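Local coordinates for tetrapyrrole methylase family protein (Chlorobaculum tepidum, PDB 3HH1), which probably catalyses, as the intact enzyme, S-adenosylmethionine-dependent 2'-O-methylation of a cytidine ribose in 16S rRNA, this chain being its N-terminal tetrapyrrole-methylase-type domain, at residues G33-E38 with A83-A88. Sequence-based numbering, arbitrary orientation.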
ATOM      1  N   GLY A  33      20.300  -1.620   4.682  1.00 17.91           N
ATOM      2  CA  GLY A  33      21.042  -2.872   4.531  1.00 17.99           C
ATOM      3  C   GLY A  33      20.754  -3.504   3.180  1.00 17.27           C
ATOM      4  O   GLY A  33      21.611  -4.190   2.615  1.00 17.82           O
ATOM      5  N   ALA A  34      19.552  -3.289   2.657  1.00 16.33           N
ATOM      6  CA  ALA A  34      19.204  -3.800   1.306  1.00 15.70           C
ATOM      7  C   ALA A  34      18.016  -3.016   0.864  1.00 17.17           C
ATOM      8  O   ALA A  34      17.292  -2.450   1.697  1.00 15.94           O
ATOM      9  CB  ALA A  34      18.842  -5.305   1.329  1.00 16.77           C
ATOM     10  N   ILE A  35      17.797  -2.990  -0.441  1.00 16.41           N
ATOM     11  CA  ILE A  35      16.629  -2.342  -0.983  1.00 17.28           C
ATOM     12  C   ILE A  35      15.815  -3.404  -1.680  1.00 17.57           C
ATOM     13  O   ILE A  35      16.356  -4.126  -2.517  1.00 20.00           O
ATOM     14  CB  ILE A  35      17.053  -1.209  -1.924  1.00 18.29           C
ATOM     15  CG1 ILE A  35      17.734  -0.081  -1.092  1.00 18.92           C
ATOM     16  CG2 ILE A  35      15.844  -0.677  -2.744  1.00 18.29           C
ATOM     17  CD1 ILE A  35      18.084   1.133  -1.833  1.00 24.72           C
ATOM     18  N   ALA A  36      14.529  -3.498  -1.349  1.00 18.40           N
ATOM     19  CA  ALA A  36      13.627  -4.500  -1.961  1.00 18.37           C
ATOM     20  C   ALA A  36      12.754  -3.768  -2.934  1.00 19.69           C
ATOM     21  O   ALA A  36      12.271  -2.650  -2.647  1.00 18.60           O
ATOM     22  CB  ALA A  36      12.774  -5.163  -0.895  1.00 19.25           C
ATOM     23  N   CYS A  37      12.545  -4.351  -4.107  1.00 19.58           N
ATOM     24  CA  CYS A  37      11.804  -3.632  -5.101  1.00 22.31           C
ATOM     25  C   CYS A  37      11.192  -4.606  -6.053  1.00 22.97           C
ATOM     26  O   CYS A  37      11.694  -5.711  -6.229  1.00 22.62           O
ATOM     27  CB  CYS A  37      12.711  -2.654  -5.859  1.00 22.65           C
ATOM     28  SG  CYS A  37      14.150  -3.466  -6.612  1.00 32.03           S
ATOM     29  N   GLU A  38      10.082  -4.208  -6.647  1.00 23.95           N
ATOM     30  CA  GLU A  38       9.432  -5.070  -7.618  1.00 27.03           C
ATOM     31  C   GLU A  38       9.900  -4.714  -9.029  1.00 27.24           C
ATOM     32  O   GLU A  38       9.894  -5.551  -9.924  1.00 28.25           O
ATOM     33  CB  GLU A  38       7.906  -4.993  -7.433  1.00 27.41           C
ATOM     34  CG  GLU A  38       7.146  -6.099  -8.091  1.00 33.68           C
ATOM     35  CD  GLU A  38       6.381  -5.623  -9.280  1.00 38.88           C
ATOM     36  OE1 GLU A  38       6.239  -4.379  -9.427  1.00 42.80           O
ATOM     37  OE2 GLU A  38       5.917  -6.485 -10.059  1.00 43.28           O
ATOM     38  N   ALA A  83      14.841  -1.286   2.968  1.00 15.59           N
ATOM     39  CA  ALA A  83      13.952  -0.293   2.416  1.00 16.09           C
ATOM     40  C   ALA A  83      13.183  -0.941   1.277  1.00 15.23           C
ATOM     41  O   ALA A  83      13.796  -1.498   0.395  1.00 16.80           O
ATOM     42  CB  ALA A  83      14.740   0.938   1.897  1.00 16.05           C
ATOM     43  N   LEU A  84      11.864  -0.930   1.355  1.00 16.96           N
ATOM     44  CA  LEU A  84      11.007  -1.389   0.251  1.00 16.95           C
ATOM     45  C   LEU A  84      10.591  -0.134  -0.531  1.00 16.99           C
ATOM     46  O   LEU A  84      10.003   0.780   0.030  1.00 15.92           O
ATOM     47  CB  LEU A  84       9.773  -2.109   0.819  1.00 17.32           C
ATOM     48  CG  LEU A  84       8.681  -2.496  -0.177  1.00 19.06           C
ATOM     49  CD1 LEU A  84       9.232  -3.378  -1.245  1.00 20.42           C
ATOM     50  CD2 LEU A  84       7.593  -3.205   0.635  1.00 23.16           C
ATOM     51  N   VAL A  85      10.929  -0.093  -1.816  0.50 17.38           N
ATOM     52  CA  VAL A  85      10.525   1.015  -2.634  0.50 18.56           C
ATOM     53  C   VAL A  85       9.202   0.652  -3.287  0.50 19.97           C
ATOM     54  O   VAL A  85       8.951  -0.491  -3.661  0.50 18.99           O
ATOM     55  CB  VAL A  85      11.587   1.399  -3.671  0.50 18.88           C
ATOM     56  CG1 VAL A  85      12.872   1.846  -2.948  0.50 18.36           C
ATOM     57  CG2 VAL A  85      11.857   0.258  -4.583  0.50 19.69           C
ATOM     58  N   THR A  86       8.335   1.638  -3.365  1.00 21.48           N
ATOM     59  CA  THR A  86       7.081   1.491  -4.052  1.00 24.49           C
ATOM     60  C   THR A  86       6.940   2.737  -4.884  1.00 25.95           C
ATOM     61  O   THR A  86       7.680   3.701  -4.697  1.00 25.96           O
ATOM     62  CB  THR A  86       5.878   1.325  -3.082  1.00 25.98           C
ATOM     63  OG1 THR A  86       5.737   2.496  -2.263  1.00 29.51           O
ATOM     64  CG2 THR A  86       6.063   0.082  -2.189  1.00 28.25           C
ATOM     65  N   ASP A  87       6.027   2.716  -5.834  1.00 27.77           N
ATOM     66  CA  ASP A  87       5.719   3.941  -6.610  1.00 28.88           C
ATOM     67  C   ASP A  87       4.877   4.913  -5.791  1.00 28.81           C
ATOM     68  O   ASP A  87       3.923   4.499  -5.123  1.00 28.88           O
ATOM     69  CB  ASP A  87       4.967   3.605  -7.873  1.00 29.42           C
ATOM     70  CG  ASP A  87       5.707   2.608  -8.769  1.00 33.92           C
ATOM     71  OD1 ASP A  87       6.934   2.401  -8.593  1.00 37.01           O
ATOM     72  OD2 ASP A  87       5.049   2.042  -9.691  1.00 38.56           O
ATOM     73  N   ALA A  88       5.206   6.205  -5.876  1.00 28.65           N
ATOM     74  CA  ALA A  88       4.531   7.265  -5.096  1.00 28.63           C
ATOM     75  C   ALA A  88       3.051   7.428  -5.436  1.00 28.57           C
ATOM     76  O   ALA A  88       2.220   7.748  -4.551  1.00 29.76           O
ATOM     77  CB  ALA A  88       5.222   8.595  -5.342  1.00 29.15           C
TER
HETATM   78  O   HOH W   1       9.650  -1.170  -6.996  1.00 33.27           O
HETATM   79  O   HOH W   2       8.015  -2.794  -4.903  1.00 36.21           O
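Ile35 lays its CG2 branch obliquely across Val85, with Ile35 CG2 3.9 Å from Val85 CG1 in the modelled conformer, while Ile35 CG1 leans toward Ala83 CB. Its chi1 of -67° puts CG2 anti to the backbone N and CG1 beside that N, which aims CG2 at Val85 and CG1 at Ala83. Leu29 of helix 23-31 and Thr43 of helix 40-49 cover this face. On the other face, Leu84 brings CD1 to 4.0 Å from Ala36 CB and also over the Ala36 carbonyl, with Met100 of helix 98-106 packed on both residues. Between the two faces the strands run parallel, their short axes inclined by 33°, joined by three nearly straight backbone bonds: Ala83 N to Ala34 O, Ala36 N to Ala83 O (2.8 Å) and Val85 N to Ala36 O. Farther along, the CA spacing widens from 4.6 Å at Ala36-Leu84 to 5.4 Å at Cys37-Val85, and between Glu38 N and Val85 O two waters replace the direct bond, each with one weak leg. Strands 34-37 and the central 82-87 are adjacent inner strands of the domain's parallel alpha/beta sheet, and the chemistry implies a buried join with apolar faces, whose backbone polar groups are met by strand pairing and, at the C-terminal end, by water.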